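Local coordinates for Glyco_hydro_cc domain-containing protein (Trichoderma gamsii, PDB 6UBD) that probably binds beta-1,3-glucan oligosaccharides through a domain of glycoside hydrolase family 128 with a barrel of parallel strands ringed by helices, at residues S72-G77 and Q89-L94; S143-R148 and S171-K176; K165-T170 and N191-P196. All coordinates share one frame; numbering follows the deposited sequence.

Contact 1. Residues S72-G77 and Q89-L94; sequences SMLWGG and QQFEHL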
loop_
_atom_site.group_PDB
_atom_site.type_symbol
_atom_site.label_atom_id
_atom_site.label_comp_id
_atom_site.label_asym_id
_atom_site.label_seq_id
_atom_site.Cartn_x
_atom_site.Cartn_y
_atom_site.Cartn_z
ATOM N N SER A 72 5.162 -6.842 5.586
ATOM C CA SER A 72 5.049 -8.039 4.729
ATOM C C SER A 72 3.781 -7.979 3.865
ATOM O O SER A 72 2.792 -7.352 4.278
ATOM C CB SER A 72 5.031 -9.249 5.659
ATOM O OG SER A 72 4.861 -10.519 4.997
ATOM N N MET A 73 3.811 -8.676 2.750
ATOM C CA MET A 73 2.602 -8.858 1.898
ATOM C C MET A 73 2.518 -10.320 1.446
ATOM O O MET A 73 3.548 -10.889 1.098
ATOM C CB MET A 73 2.640 -7.940 0.658
ATOM C CG MET A 73 1.469 -8.094 -0.262
ATOM S SD MET A 73 1.396 -6.988 -1.696
ATOM C CE MET A 73 1.219 -5.351 -0.979
ATOM N N LEU A 74 1.300 -10.860 1.372
ATOM C CA LEU A 74 1.013 -12.021 0.478
ATOM C C LEU A 74 0.292 -11.483 -0.783
ATOM O O LEU A 74 -0.856 -11.110 -0.714
ATOM C CB LEU A 74 0.183 -13.105 1.175
ATOM C CG LEU A 74 -0.257 -14.255 0.269
ATOM C CD1 LEU A 74 0.952 -14.966 -0.349
ATOM C CD2 LEU A 74 -1.043 -15.298 1.042
ATOM N N TRP A 75 1.020 -11.396 -1.895
ATOM C CA TRP A 75 0.542 -10.676 -3.072
ATOM C C TRP A 75 -0.696 -11.356 -3.698
ATOM O O TRP A 75 -1.656 -10.642 -4.124
ATOM C CB TRP A 75 1.715 -10.534 -4.068
ATOM C CG TRP A 75 1.457 -9.715 -5.308
ATOM C CD1 TRP A 75 1.738 -8.366 -5.475
ATOM C CD2 TRP A 75 0.971 -10.150 -6.602
ATOM N NE1 TRP A 75 1.408 -7.931 -6.732
ATOM C CE2 TRP A 75 0.942 -9.015 -7.444
ATOM C CE3 TRP A 75 0.493 -11.382 -7.117
ATOM C CZ2 TRP A 75 0.530 -9.086 -8.785
ATOM C CZ3 TRP A 75 0.081 -11.446 -8.430
ATOM C CH2 TRP A 75 0.092 -10.306 -9.254
ATOM N N GLY A 76 -0.655 -12.685 -3.860
ATOM C CA GLY A 76 -1.730 -13.392 -4.539
ATOM C C GLY A 76 -1.764 -14.857 -4.187
ATOM O O GLY A 76 -1.274 -15.282 -3.131
ATOM N N GLY A 77 -2.355 -15.653 -5.121
ATOM C CA GLY A 77 -2.531 -17.104 -4.949
ATOM C C GLY A 77 -1.553 -17.981 -5.704
ATOM O O GLY A 77 -1.739 -19.204 -5.632
ATOM N N GLN A 89 5.439 -19.219 -2.428
ATOM C CA GLN A 89 6.387 -20.188 -1.842
ATOM C C GLN A 89 7.184 -19.507 -0.716
ATOM O O GLN A 89 7.308 -20.119 0.377
ATOM C CB GLN A 89 7.294 -20.775 -2.925
ATOM C CG GLN A 89 8.334 -21.766 -2.442
ATOM C CD GLN A 89 9.259 -22.291 -3.529
ATOM O OE1 GLN A 89 8.809 -22.883 -4.528
ATOM N NE2 GLN A 89 10.568 -22.073 -3.353
ATOM N N GLN A 90 7.725 -18.292 -0.937
ATOM C CA GLN A 90 8.486 -17.564 0.115
ATOM C C GLN A 90 7.606 -17.305 1.342
ATOM O O GLN A 90 8.086 -17.485 2.455
ATOM C CB GLN A 90 9.031 -16.286 -0.529
ATOM C CG GLN A 90 9.856 -15.389 0.378
ATOM C CD GLN A 90 10.232 -14.091 -0.344
ATOM O OE1 GLN A 90 10.005 -13.962 -1.593
ATOM N NE2 GLN A 90 10.715 -13.094 0.430
ATOM N N PHE A 91 6.335 -16.934 1.165
ATOM C CA PHE A 91 5.385 -16.680 2.296
ATOM C C PHE A 91 5.152 -17.953 3.110
ATOM O O PHE A 91 5.207 -17.887 4.366
ATOM C CB PHE A 91 4.071 -16.070 1.796
ATOM C CG PHE A 91 3.259 -15.375 2.852
ATOM C CD1 PHE A 91 2.430 -16.074 3.709
ATOM C CD2 PHE A 91 3.410 -14.006 3.057
ATOM C CE1 PHE A 91 1.747 -15.443 4.726
ATOM C CE2 PHE A 91 2.746 -13.378 4.096
ATOM C CZ PHE A 91 1.903 -14.100 4.924
ATOM N N GLU A 92 4.958 -19.072 2.418
ATOM C CA GLU A 92 4.800 -20.370 3.076
ATOM C C GLU A 92 6.044 -20.757 3.896
ATOM O O GLU A 92 5.869 -21.510 4.913
ATOM C CB GLU A 92 4.456 -21.494 2.072
ATOM C CG GLU A 92 3.134 -21.274 1.346
ATOM C CD GLU A 92 2.857 -22.242 0.170
ATOM O OE1 GLU A 92 3.842 -22.589 -0.580
ATOM O OE2 GLU A 92 1.680 -22.549 -0.128
ATOM N N HIS A 93 7.251 -20.330 3.471
ATOM C CA HIS A 93 8.537 -20.710 4.117
ATOM C C HIS A 93 8.955 -19.688 5.193
ATOM O O HIS A 93 10.018 -19.924 5.800
ATOM C CB HIS A 93 9.642 -20.888 3.053
ATOM C CG HIS A 93 9.524 -22.097 2.191
ATOM N ND1 HIS A 93 8.946 -23.282 2.618
ATOM C CD2 HIS A 93 9.939 -22.320 0.919
ATOM C CE1 HIS A 93 9.019 -24.183 1.661
ATOM N NE2 HIS A 93 9.642 -23.619 0.607
ATOM N N LEU A 94 8.166 -18.651 5.484
ATOM C CA LEU A 94 8.615 -17.650 6.497
ATOM C C LEU A 94 8.893 -18.360 7.825
ATOM O O LEU A 94 8.082 -19.183 8.256
ATOM C CB LEU A 94 7.588 -16.539 6.721
ATOM C CG LEU A 94 7.500 -15.546 5.581
ATOM C CD1 LEU A 94 6.270 -14.678 5.745
ATOM C CD2 LEU A 94 8.730 -14.645 5.474
#

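Contact 2. Residues S143-R148 and S171-K176; sequences SPAMCR and SIHIFK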
loop_
_atom_site.group_PDB
_atom_site.type_symbol
_atom_site.label_atom_id
_atom_site.label_comp_id
_atom_site.label_asym_id
_atom_site.label_seq_id
_atom_site.Cartn_x
_atom_site.Cartn_y
_atom_site.Cartn_z
ATOM N N SER A 143 -6.154 -5.521 5.120
ATOM C CA SER A 143 -7.060 -6.107 4.142
ATOM C C SER A 143 -6.365 -6.288 2.805
ATOM O O SER A 143 -5.398 -5.510 2.487
ATOM C CB SER A 143 -8.325 -5.282 3.959
ATOM O OG SER A 143 -8.104 -4.082 3.169
ATOM N N PRO A 144 -6.909 -7.106 1.898
ATOM C CA PRO A 144 -6.593 -6.938 0.479
ATOM C C PRO A 144 -6.954 -5.507 -0.015
ATOM O O PRO A 144 -7.863 -4.887 0.502
ATOM C CB PRO A 144 -7.447 -8.033 -0.195
ATOM C CG PRO A 144 -7.724 -9.038 0.920
ATOM C CD PRO A 144 -7.956 -8.136 2.117
ATOM N N ALA A 145 -6.157 -5.089 -1.029
ATOM C CA ALA A 145 -6.272 -3.708 -1.627
ATOM C C ALA A 145 -6.950 -3.737 -3.003
ATOM O O ALA A 145 -6.489 -4.506 -3.858
ATOM C CB ALA A 145 -4.918 -3.010 -1.685
ATOM N N MET A 146 -8.030 -2.987 -3.156
ATOM C CA MET A 146 -8.833 -3.080 -4.392
ATOM C C MET A 146 -8.378 -2.107 -5.501
ATOM O O MET A 146 -8.245 -0.864 -5.308
ATOM C CB MET A 146 -10.292 -2.722 -4.069
ATOM C CG MET A 146 -10.932 -3.687 -3.054
ATOM S SD MET A 146 -10.910 -5.451 -3.527
ATOM C CE MET A 146 -9.609 -6.053 -2.429
ATOM N N CYS A 147 -8.257 -2.604 -6.711
ATOM C CA CYS A 147 -7.996 -1.706 -7.884
ATOM C C CYS A 147 -9.224 -0.884 -8.225
ATOM O O CYS A 147 -9.071 0.187 -8.841
ATOM C CB CYS A 147 -7.477 -2.484 -9.101
ATOM S SG CYS A 147 -8.733 -3.512 -9.907
ATOM N N ARG A 148 -10.420 -1.309 -7.862
ATOM C CA ARG A 148 -11.632 -0.558 -8.205
ATOM C C ARG A 148 -11.831 0.637 -7.245
ATOM O O ARG A 148 -12.806 1.399 -7.465
ATOM C CB ARG A 148 -12.916 -1.436 -8.197
ATOM C CG ARG A 148 -13.162 -2.354 -9.380
ATOM C CD ARG A 148 -13.691 -1.586 -10.551
ATOM N NE ARG A 148 -14.005 -2.412 -11.665
ATOM C CZ ARG A 148 -14.355 -1.965 -12.844
ATOM N NH1 ARG A 148 -14.422 -0.674 -13.102
ATOM N NH2 ARG A 148 -14.664 -2.822 -13.808
ATOM N N SER A 171 -6.526 -1.700 3.702
ATOM C CA SER A 171 -5.517 -1.239 2.701
ATOM C C SER A 171 -6.259 -0.718 1.498
ATOM O O SER A 171 -7.139 -1.416 0.937
ATOM C CB SER A 171 -4.657 -2.435 2.259
ATOM O OG SER A 171 -4.034 -3.081 3.337
ATOM N N ILE A 172 -5.906 0.507 1.041
ATOM C CA ILE A 172 -6.512 1.172 -0.145
ATOM C C ILE A 172 -5.447 1.680 -1.113
ATOM O O ILE A 172 -4.329 2.026 -0.692
ATOM C CB ILE A 172 -7.562 2.236 0.287
ATOM C CG1 ILE A 172 -6.927 3.521 0.831
ATOM C CG2 ILE A 172 -8.545 1.582 1.287
ATOM C CD1 ILE A 172 -7.981 4.626 1.111
ATOM N N HIS A 173 -5.818 1.693 -2.374
ATOM C CA HIS A 173 -4.989 2.272 -3.454
ATOM C C HIS A 173 -5.713 3.532 -3.954
ATOM O O HIS A 173 -6.887 3.454 -4.302
ATOM C CB HIS A 173 -4.830 1.266 -4.610
ATOM C CG HIS A 173 -3.855 0.167 -4.291
ATOM N ND1 HIS A 173 -3.470 -0.778 -5.252
ATOM C CD2 HIS A 173 -3.136 -0.074 -3.168
ATOM C CE1 HIS A 173 -2.558 -1.575 -4.674
ATOM N NE2 HIS A 173 -2.324 -1.171 -3.422
ATOM N N ILE A 174 -5.013 4.687 -3.997
ATOM C CA ILE A 174 -5.626 5.967 -4.492
ATOM C C ILE A 174 -4.906 6.441 -5.772
ATOM O O ILE A 174 -3.707 6.822 -5.712
ATOM C CB ILE A 174 -5.583 6.996 -3.362
ATOM C CG1 ILE A 174 -6.408 6.559 -2.148
ATOM C CG2 ILE A 174 -6.127 8.337 -3.928
ATOM C CD1 ILE A 174 -6.518 7.550 -0.996
ATOM N N PHE A 175 -5.602 6.305 -6.870
ATOM C CA PHE A 175 -5.134 6.725 -8.216
ATOM C C PHE A 175 -6.202 7.688 -8.698
ATOM O O PHE A 175 -7.220 7.299 -9.254
ATOM C CB PHE A 175 -4.924 5.537 -9.141
ATOM C CG PHE A 175 -3.922 4.537 -8.635
ATOM C CD1 PHE A 175 -2.604 4.901 -8.422
ATOM C CD2 PHE A 175 -4.288 3.216 -8.451
ATOM C CE1 PHE A 175 -1.687 3.976 -7.999
ATOM C CE2 PHE A 175 -3.367 2.287 -7.974
ATOM C CZ PHE A 175 -2.053 2.677 -7.714
ATOM N N LYS A 176 -5.962 9.009 -8.490
ATOM C CA LYS A 176 -6.946 10.100 -8.737
ATOM C C LYS A 176 -6.178 11.365 -9.159
ATOM O O LYS A 176 -4.957 11.449 -8.919
ATOM C CB LYS A 176 -7.783 10.424 -7.485
ATOM C CG LYS A 176 -8.661 9.280 -6.960
ATOM C CD LYS A 176 -9.853 8.980 -7.915
ATOM C CE LYS A 176 -10.727 7.827 -7.466
ATOM N NZ LYS A 176 -11.817 7.597 -8.433
HETATM O O HOH W 1 -8.521 0.683 -2.991
HETATM O O HOH W 2 -9.081 -1.347 -0.922
#

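Contact 3. Residues K165-T170 and N191-P196; sequences KSWDFT and NTYQKP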
loop_
_atom_site.group_PDB
_atom_site.type_symbol
_atom_site.label_atom_id
_atom_site.label_comp_id
_atom_site.label_asym_id
_atom_site.label_seq_id
_atom_site.Cartn_x
_atom_site.Cartn_y
_atom_site.Cartn_z
ATOM N N LYS A 165 -9.966 -14.837 11.417
ATOM C CA LYS A 165 -9.679 -13.481 11.983
ATOM C C LYS A 165 -9.865 -12.453 10.871
ATOM O O LYS A 165 -9.391 -12.734 9.787
ATOM C CB LYS A 165 -8.280 -13.498 12.608
ATOM C CG LYS A 165 -8.114 -12.361 13.605
ATOM C CD LYS A 165 -6.792 -12.251 14.310
ATOM C CE LYS A 165 -6.866 -11.094 15.316
ATOM N NZ LYS A 165 -5.659 -10.956 16.124
ATOM N N SER A 166 -10.590 -11.399 11.191
ATOM C CA SER A 166 -10.715 -10.253 10.239
ATOM C C SER A 166 -9.461 -9.369 10.278
ATOM O O SER A 166 -8.509 -9.593 11.049
ATOM C CB SER A 166 -11.980 -9.502 10.464
ATOM O OG SER A 166 -12.202 -8.547 9.435
ATOM N N TRP A 167 -9.429 -8.354 9.418
ATOM C CA TRP A 167 -8.300 -7.400 9.361
ATOM C C TRP A 167 -8.431 -6.313 10.432
ATOM O O TRP A 167 -9.471 -6.018 10.977
ATOM C CB TRP A 167 -8.146 -6.793 7.975
ATOM C CG TRP A 167 -9.283 -5.996 7.427
ATOM C CD1 TRP A 167 -9.434 -4.644 7.533
ATOM C CD2 TRP A 167 -10.319 -6.463 6.565
ATOM N NE1 TRP A 167 -10.528 -4.250 6.816
ATOM C CE2 TRP A 167 -11.096 -5.335 6.200
ATOM C CE3 TRP A 167 -10.691 -7.745 6.106
ATOM C CZ2 TRP A 167 -12.200 -5.470 5.361
ATOM C CZ3 TRP A 167 -11.760 -7.835 5.255
ATOM C CH2 TRP A 167 -12.479 -6.700 4.873
ATOM N N ASP A 168 -7.270 -5.721 10.761
ATOM C CA ASP A 168 -7.156 -4.569 11.705
ATOM C C ASP A 168 -7.151 -3.196 10.970
ATOM O O ASP A 168 -7.715 -2.228 11.534
ATOM C CB ASP A 168 -5.879 -4.755 12.493
ATOM C CG ASP A 168 -5.794 -6.023 13.321
ATOM O OD1 ASP A 168 -6.688 -6.150 14.198
ATOM O OD2 ASP A 168 -4.992 -6.931 12.980
ATOM N N PHE A 169 -6.586 -3.151 9.756
ATOM C CA PHE A 169 -6.515 -1.897 8.981
ATOM C C PHE A 169 -6.922 -2.250 7.547
ATOM O O PHE A 169 -6.570 -3.313 7.023
ATOM C CB PHE A 169 -5.134 -1.186 9.086
ATOM C CG PHE A 169 -3.944 -1.950 8.546
ATOM C CD1 PHE A 169 -3.182 -2.795 9.352
ATOM C CD2 PHE A 169 -3.554 -1.822 7.229
ATOM C CE1 PHE A 169 -2.041 -3.400 8.843
ATOM C CE2 PHE A 169 -2.449 -2.466 6.708
ATOM C CZ PHE A 169 -1.676 -3.225 7.536
ATOM N N THR A 170 -7.657 -1.320 6.916
ATOM C CA THR A 170 -8.171 -1.489 5.562
ATOM C C THR A 170 -7.104 -0.927 4.595
ATOM O O THR A 170 -6.763 0.338 4.686
ATOM C CB THR A 170 -9.503 -0.759 5.364
ATOM O OG1 THR A 170 -10.452 -1.293 6.324
ATOM C CG2 THR A 170 -10.055 -0.993 3.983
ATOM N N ASN A 191 -16.547 4.801 5.803
ATOM C CA ASN A 191 -17.993 4.602 6.013
ATOM C C ASN A 191 -18.397 3.123 5.889
ATOM O O ASN A 191 -19.241 2.626 6.691
ATOM C CB ASN A 191 -18.842 5.450 5.064
ATOM C CG ASN A 191 -18.838 6.929 5.335
ATOM O OD1 ASN A 191 -19.087 7.697 4.413
ATOM N ND2 ASN A 191 -18.629 7.306 6.578
ATOM N N THR A 192 -17.781 2.421 4.917
ATOM C CA THR A 192 -18.157 1.020 4.609
ATOM C C THR A 192 -17.551 0.016 5.635
ATOM O O THR A 192 -18.252 -0.902 6.080
ATOM C CB THR A 192 -17.772 0.672 3.169
ATOM O OG1 THR A 192 -18.408 1.593 2.256
ATOM C CG2 THR A 192 -18.232 -0.740 2.853
ATOM N N TYR A 193 -16.267 0.198 6.027
ATOM C CA TYR A 193 -15.549 -0.815 6.848
ATOM C C TYR A 193 -15.268 -0.353 8.270
ATOM O O TYR A 193 -14.965 -1.196 9.124
ATOM C CB TYR A 193 -14.354 -1.385 6.086
ATOM C CG TYR A 193 -14.735 -1.993 4.756
ATOM C CD1 TYR A 193 -15.294 -3.278 4.688
ATOM C CD2 TYR A 193 -14.545 -1.308 3.552
ATOM C CE1 TYR A 193 -15.722 -3.805 3.483
ATOM C CE2 TYR A 193 -14.962 -1.840 2.336
ATOM C CZ TYR A 193 -15.550 -3.102 2.306
ATOM O OH TYR A 193 -15.987 -3.654 1.154
ATOM N N GLN A 194 -15.242 0.964 8.524
ATOM C CA GLN A 194 -15.247 1.428 9.941
ATOM C C GLN A 194 -13.953 1.039 10.690
ATOM O O GLN A 194 -13.989 0.909 11.921
ATOM C CB GLN A 194 -16.536 0.960 10.640
ATOM C CG GLN A 194 -17.767 1.603 9.989
ATOM C CD GLN A 194 -18.189 2.924 10.592
ATOM O OE1 GLN A 194 -18.391 3.068 11.813
ATOM N NE2 GLN A 194 -18.267 3.956 9.766
ATOM N N LYS A 195 -12.846 0.878 9.946
ATOM C CA LYS A 195 -11.522 0.575 10.482
ATOM C C LYS A 195 -10.521 1.618 9.975
ATOM O O LYS A 195 -10.679 2.192 8.897
ATOM C CB LYS A 195 -11.096 -0.848 10.104
ATOM C CG LYS A 195 -11.967 -1.935 10.752
ATOM C CD LYS A 195 -11.691 -3.371 10.311
ATOM C CE LYS A 195 -12.512 -4.404 11.043
ATOM N NZ LYS A 195 -12.307 -5.810 10.521
ATOM N N PRO A 196 -9.399 1.789 10.711
ATOM C CA PRO A 196 -8.361 2.701 10.205
ATOM C C PRO A 196 -7.849 2.303 8.811
ATOM O O PRO A 196 -7.825 1.079 8.458
ATOM C CB PRO A 196 -7.245 2.583 11.258
ATOM C CG PRO A 196 -7.967 2.128 12.507
ATOM C CD PRO A 196 -9.049 1.223 12.030
HETATM O O HOH W 3 -12.084 0.903 6.947
#

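Contact 1. Residues S72-G77 and Q89-L94
The beta-alpha-beta unit of strand 69-73, helix 82-92 and strand 100-102 is packed here through one ring, that of Phe91. It lies against Ser72, Met73 and Leu74, where strand 69-73 ends and the chain turns into a loop. The CA atoms of Leu74 and Phe91 are 6.6 Å apart. No hydrogen bond crosses the contact; the two segments meet by packing alone.

Leu74 does most of the touching from the strand side. Its CB sits over one face of the ring, 4.0 Å from the Phe91 centroid and 17° off the normal, a CH-pi contact. The CG of Leu74 points anti to the backbone N (chi1 174°), which carries the branch toward the root of the phenylalanine. There Leu74 CD1 comes within 3.9 Å of Phe91 CB. CB thus lies over the ring and CD1 by its stem; the two side chains cross at about a right angle. Leu94 covers the opposite face. Its CD1 stands 4.0 Å above the Phe91 ring plane, toward the rim, and the ring is thus sandwiched between two leucines.

Polar atoms of the strand approach the ring obliquely. Met73 O is 3.7 Å from Phe91 CD2, and Ser72 OG is 3.7 Å from Phe91 CE2. The hydroxyl of Ser72 has its polar partner elsewhere, Pro58 O. The side chain of Met73 turns the other way, onto Trp56 and Met102.

Around this core, Leu88 of the same helix touches Leu74. Val101 of strand 100-102 meets Ser72 and Phe91. On helix 120-136, Leu130 touches both Leu74 and Phe91, while Met134 meets Leu94, so the contact lies between the strands and two consecutive helices.

Contact 2. Residues S143-R148 and S171-K176
Residues 143-146 run beside 171-173 in nearly the same direction, 18° apart, with Ala145 CA 5.0 Å from Ser171 CA. No hydrogen bond joins main chain to main chain directly between the two segments. Serine hydroxyls and two waters make the links instead.

At one end the two serines exchange bonds. Ser171 OG donates to Ser143 O at 2.9 Å, in the carbonyl plane and on a lone pair. Ser143 OG in turn accepts from Ser171 N, also at 2.9 Å. The same hydroxyl donates to Pro144 O at 2.8 Å, from above that carbonyl plane. Chi1 of Ser143 is 76°, which puts OG between its own N and carbonyl carbon and facing the strand. Both hydroxyls are buried, and these bonds satisfy them.

Ala145 fills the middle. Its CA leans on Ser171 O at 3.5 Å in a CA-H...O contact. Its methyl lies over a face of the His173 ring, with CB 3.9 Å from the centroid and 23° off the normal. This probably limits how the imidazole can shift, together with the bond between ND1 and Glu106 OE2. Farther along, one water accepts from His173 N and donates to Met146 O, at 2.8 Å from that oxygen. A second water accepts from Met146 N and donates to Ser171 O, 2.7 Å away. Beyond Met146 the loop turns off, and Cys147 forms a disulfide with Cys109.

The loop that follows strand 140-142 thus runs beside strand 170-176, and hydroxyls and waters close the gap, consistent with a (beta/alpha)8 barrel. Glu106 lies just after strand 100-102, and the His173 ring also touches Glu201 of strand 197-206. Two glutamates beside one imidazole are consistent with the sugar-binding end of a barrel glycoside hydrolase.

Contact 3. Residues K165-T170 and N191-P196
The extended chain of Lys195 crosses Trp167 at about a right angle and sets NZ over the indole face. NZ stands 4.2 Å from the centroid of the five-membered ring of Trp167, a cation-pi contact. The same NZ donates to Trp167 O at 2.9 Å, so one residue supplies both partners. The indole is fixed too, since Trp167 NE1 donates to Thr170 OG1 at 3.0 Å. Thr170 OG1 in turn donates a hydrogen bond to a water, which also accepts from Lys195 N. Nearby, Thr170 N bonds to Pro196 O at 2.9 Å and 166°, nearly straight.

The buried part is aromatic: Trp167 CZ2 meets Tyr193 CD1 at 3.9 Å, the planes inclined at 55°. The looser rim is Ser166 and Asp168, both partly exposed, while Lys195 lies across the contact with its chain packed in. With an alanine at Lys195, Trp167 O would probably lose its ammonium donor and the indole face its cation.

Helix 154-159 packs against the aromatic pair, with Phe158 on Trp167 and Leu155 on Tyr193, whose OH bonds to Glu152. Phe169 stacks on Trp198. Thr170 opens strand 170-176, Pro196 precedes strand 197-206, and Tyr193 ends helix 179-193.

Contact 2 is the most central, its centre about 8 Å from the centre of the chain, and all its touching residues are buried. Contact 1 is nearly as buried but lies farther out, between barrel strand and helix. Contact 3 is partly buried. The chemistry follows: contact 1 is mainly apolar packing round a ring without hydrogen bonds, contact 2 is hydroxyl and water bridging between backbones, and contact 3 adds a lysine charge to aromatic packing and a backbone hydrogen bond. Contacts 2 and 3 share strand 170-176 and touch, Ser143 N lying 2.9 Å from Phe169 O in a probable hydrogen bond. Contact 1 touches neither, though it reaches the same sheet as contact 2.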